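Local coordinates for protein acyl-CoA dehydrogenase (PDB 2PG0) that probably uses bound FAD to introduce an alpha-beta double bond into thioester-bound acyl chains, as other acyl-CoA dehydrogenases do, at residues A[155-160]-A[215-220]. Residues are numbered along the deposited sequence; the frame is centred on the assembly and turned at random.
Sequences NGQKTF and TAELFF. With FAD (flavin-adenine dinucleotide), chain C.
Four backbone hydrogen bonds join Gly156 with Phe220 and Lys158 with Leu218, each pair bonded in both directions. Between them, Gln157 and Phe219 form a non-hydrogen-bonded pair, and Gln157 CA approaches Leu218 O at 3.4 Å in a CA-H...O contact. Polar side-chain contact is made on the face of Gln157 and Phe219. With CG anti to the backbone N (chi1 -179°) and the chain extended, the Gln157 amide reaches Glu217, where NE2 donates to OE2 at 2.9 Å. The bond is bent (139° at the hydrogen) and meets the carboxylate from above its plane. These antiparallel strands belong to the beta-rich middle domain of the acyl-CoA dehydrogenase fold, and the strand of Gln157 runs toward the flavin. The same amide also packs alongside the Phe219 ring, planes 54° apart, with Gln157 CD 3.3 Å from Phe219 CE1. An alanine in place of Gln157 is likely to leave Glu217 OE2 without this donor and take away the amide packed against Phe219 CE1. On the other face, Lys158 CG meets the Phe220 ring edge in plane, 3.9 Å from CE2, while NZ continues to a salt bridge with Glu131. Near the cofactor, Thr215 CG2 packs 3.5 Å from Phe160 C. The Phe160 CB and ring pack against the flavin and ribityl chain, CD2 lying 3.7 Å from FAD C1', and the ring meets Tyr347 of the second subunit edge-to-face.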
loop_
_atom_site.group_PDB
_atom_site.type_symbol
_atom_site.label_atom_id
_atom_site.label_comp_id
_atom_site.label_asym_id
_atom_site.label_seq_id
_atom_site.Cartn_x
_atom_site.Cartn_y
_atom_site.Cartn_z
ATOM N N ASN A 155 -18.379 1.684 42.215
ATOM C CA ASN A 155 -18.203 3.052 41.771
ATOM C C ASN A 155 -17.331 3.096 40.529
ATOM O O ASN A 155 -16.243 2.524 40.506
ATOM C CB ASN A 155 -17.590 3.898 42.883
ATOM C CG ASN A 155 -18.605 4.309 43.917
ATOM O OD1 ASN A 155 -19.426 5.189 43.676
ATOM N ND2 ASN A 155 -18.553 3.673 45.084
ATOM N N GLY A 156 -17.816 3.763 39.492
ATOM C CA GLY A 156 -17.056 3.841 38.251
ATOM C C GLY A 156 -17.920 4.131 37.049
ATOM O O GLY A 156 -19.120 4.369 37.172
ATOM N N GLN A 157 -17.288 4.124 35.884
ATOM C CA GLN A 157 -17.956 4.444 34.639
ATOM C C GLN A 157 -17.392 3.527 33.568
ATOM O O GLN A 157 -16.182 3.285 33.510
ATOM C CB GLN A 157 -17.732 5.915 34.278
ATOM C CG GLN A 157 -18.407 6.386 32.993
ATOM C CD GLN A 157 -18.226 7.879 32.746
ATOM O OE1 GLN A 157 -17.984 8.646 33.676
ATOM N NE2 GLN A 157 -18.366 8.296 31.492
ATOM N N LYS A 158 -18.294 2.989 32.755
ATOM C CA LYS A 158 -17.931 2.139 31.634
ATOM C C LYS A 158 -18.425 2.803 30.366
ATOM O O LYS A 158 -19.448 3.482 30.376
ATOM C CB LYS A 158 -18.537 0.739 31.791
ATOM C CG LYS A 158 -18.022 -0.036 33.008
ATOM C CD LYS A 158 -16.560 -0.412 32.846
ATOM C CE LYS A 158 -16.056 -1.247 34.000
ATOM N NZ LYS A 158 -14.575 -1.424 33.916
ATOM N N THR A 159 -17.695 2.616 29.272
ATOM C CA THR A 159 -17.967 3.378 28.064
ATOM C C THR A 159 -18.019 2.463 26.837
ATOM O O THR A 159 -17.407 1.393 26.833
ATOM C CB THR A 159 -16.922 4.510 27.889
ATOM O OG1 THR A 159 -17.269 5.340 26.768
ATOM C CG2 THR A 159 -15.556 3.929 27.676
ATOM N N PHE A 160 -18.764 2.900 25.821
ATOM C CA PHE A 160 -18.956 2.148 24.570
ATOM C C PHE A 160 -19.585 0.758 24.763
ATOM O O PHE A 160 -19.193 -0.198 24.088
ATOM C CB PHE A 160 -17.633 1.956 23.812
ATOM C CG PHE A 160 -16.824 3.205 23.623
ATOM C CD1 PHE A 160 -17.354 4.315 22.977
ATOM C CD2 PHE A 160 -15.495 3.240 24.040
ATOM C CE1 PHE A 160 -16.583 5.469 22.786
ATOM C CE2 PHE A 160 -14.719 4.383 23.850
ATOM C CZ PHE A 160 -15.262 5.492 23.220
ATOM N N THR A 215 -25.500 1.463 21.769
ATOM C CA THR A 215 -24.254 1.638 22.507
ATOM C C THR A 215 -24.430 2.757 23.517
ATOM O O THR A 215 -24.966 3.815 23.184
ATOM C CB THR A 215 -23.089 2.007 21.569
ATOM O OG1 THR A 215 -23.196 1.265 20.351
ATOM C CG2 THR A 215 -21.754 1.696 22.244
ATOM N N ALA A 216 -23.987 2.523 24.749
ATOM C CA ALA A 216 -24.161 3.504 25.816
ATOM C C ALA A 216 -23.092 3.411 26.895
ATOM O O ALA A 216 -22.401 2.393 27.026
ATOM C CB ALA A 216 -25.560 3.375 26.444
ATOM N N GLU A 217 -22.969 4.488 27.665
ATOM C CA GLU A 217 -22.119 4.488 28.848
ATOM C C GLU A 217 -22.930 3.979 30.035
ATOM O O GLU A 217 -24.157 4.126 30.061
ATOM C CB GLU A 217 -21.588 5.893 29.143
ATOM C CG GLU A 217 -20.670 6.454 28.063
ATOM C CD GLU A 217 -19.907 7.677 28.534
ATOM O OE1 GLU A 217 -20.525 8.754 28.685
ATOM O OE2 GLU A 217 -18.681 7.559 28.752
ATOM N N LEU A 218 -22.239 3.377 31.000
ATOM C CA LEU A 218 -22.860 2.890 32.230
ATOM C C LEU A 218 -22.227 3.604 33.409
ATOM O O LEU A 218 -21.017 3.823 33.423
ATOM C CB LEU A 218 -22.678 1.376 32.380
ATOM C CG LEU A 218 -23.207 0.480 31.250
ATOM C CD1 LEU A 218 -22.863 -0.977 31.515
ATOM C CD2 LEU A 218 -24.713 0.647 31.039
ATOM N N PHE A 219 -23.050 3.951 34.398
ATOM C CA PHE A 219 -22.588 4.696 35.566
ATOM C C PHE A 219 -22.922 3.943 36.841
ATOM O O PHE A 219 -24.049 3.470 37.020
ATOM C CB PHE A 219 -23.212 6.092 35.588
ATOM C CG PHE A 219 -22.921 6.902 34.353
ATOM C CD1 PHE A 219 -21.724 7.605 34.231
ATOM C CD2 PHE A 219 -23.844 6.964 33.310
ATOM C CE1 PHE A 219 -21.451 8.360 33.081
ATOM C CE2 PHE A 219 -23.576 7.715 32.155
ATOM C CZ PHE A 219 -22.372 8.409 32.046
ATOM N N PHE A 220 -21.924 3.820 37.710
ATOM C CA PHE A 220 -22.090 3.165 38.995
ATOM C C PHE A 220 -21.721 4.178 40.066
ATOM O O PHE A 220 -20.543 4.529 40.226
ATOM C CB PHE A 220 -21.215 1.907 39.089
ATOM C CG PHE A 220 -21.428 0.924 37.956
ATOM C CD1 PHE A 220 -22.482 0.011 37.991
ATOM C CD2 PHE A 220 -20.575 0.913 36.854
ATOM C CE1 PHE A 220 -22.681 -0.894 36.946
ATOM C CE2 PHE A 220 -20.767 0.013 35.805
ATOM C CZ PHE A 220 -21.822 -0.891 35.849
HETATM P PA FAD C . -7.178 3.720 23.397
HETATM O O1A FAD C . -7.145 5.012 24.157
HETATM O O2A FAD C . -6.849 2.515 24.242
HETATM O O5B FAD C . -6.171 3.817 22.136
HETATM C C5B FAD C . -6.264 4.899 21.222
HETATM C C4B FAD C . -5.324 4.613 20.050
HETATM O O4B FAD C . -4.002 4.475 20.547
HETATM C C3B FAD C . -5.682 3.293 19.368
HETATM O O3B FAD C . -5.478 3.381 17.974
HETATM C C2B FAD C . -4.677 2.319 19.934
HETATM O O2B FAD C . -4.440 1.205 19.093
HETATM C C1B FAD C . -3.465 3.233 20.118
HETATM N N9A FAD C . -2.521 2.644 21.085
HETATM C C8A FAD C . -2.707 2.466 22.434
HETATM N N7A FAD C . -1.606 1.869 22.940
HETATM C C5A FAD C . -0.725 1.664 21.935
HETATM C C6A FAD C . 0.543 1.095 21.899
HETATM N N6A FAD C . 1.047 0.516 22.994
HETATM N N1A FAD C . 1.214 1.015 20.695
HETATM C C2A FAD C . 0.644 1.498 19.531
HETATM N N3A FAD C . -0.614 2.075 19.571
HETATM C C4A FAD C . -1.288 2.147 20.757
HETATM N N1 FAD C . -15.852 -2.124 25.285
HETATM C C2 FAD C . -16.391 -3.033 26.179
HETATM O O2 FAD C . -15.779 -3.305 27.215
HETATM N N3 FAD C . -17.620 -3.623 25.916
HETATM C C4 FAD C . -18.309 -3.304 24.763
HETATM O O4 FAD C . -19.406 -3.823 24.545
HETATM C C4X FAD C . -17.758 -2.395 23.854
HETATM N N5 FAD C . -18.437 -2.068 22.690
HETATM C C5X FAD C . -17.914 -1.148 21.801
HETATM C C6 FAD C . -18.634 -0.825 20.657
HETATM C C7 FAD C . -18.114 0.095 19.750
HETATM C C7M FAD C . -18.925 0.400 18.522
HETATM C C8 FAD C . -16.866 0.696 20.000
HETATM C C8M FAD C . -16.243 1.698 19.067
HETATM C C9 FAD C . -16.156 0.377 21.149
HETATM C C9A FAD C . -16.670 -0.553 22.059
HETATM N N10 FAD C . -15.966 -0.897 23.215
HETATM C C10 FAD C . -16.520 -1.799 24.119
HETATM C "C1'" FAD C . -14.584 -0.347 23.498
HETATM C "C2'" FAD C . -13.454 -0.808 22.560
HETATM O "O2'" FAD C . -13.012 -2.125 22.816
HETATM C "C3'" FAD C . -12.298 0.170 22.746
HETATM O "O3'" FAD C . -12.652 1.348 22.053
HETATM C "C4'" FAD C . -10.936 -0.345 22.254
HETATM O "O4'" FAD C . -10.453 -1.411 23.051
HETATM C "C5'" FAD C . -9.882 0.762 22.227
HETATM O "O5'" FAD C . -9.825 1.441 23.468
HETATM P P FAD C . -9.923 3.044 23.483
HETATM O O1P FAD C . -11.132 3.503 22.707
HETATM O O2P FAD C . -9.942 3.539 24.902
HETATM O O3P FAD C . -8.615 3.561 22.684
#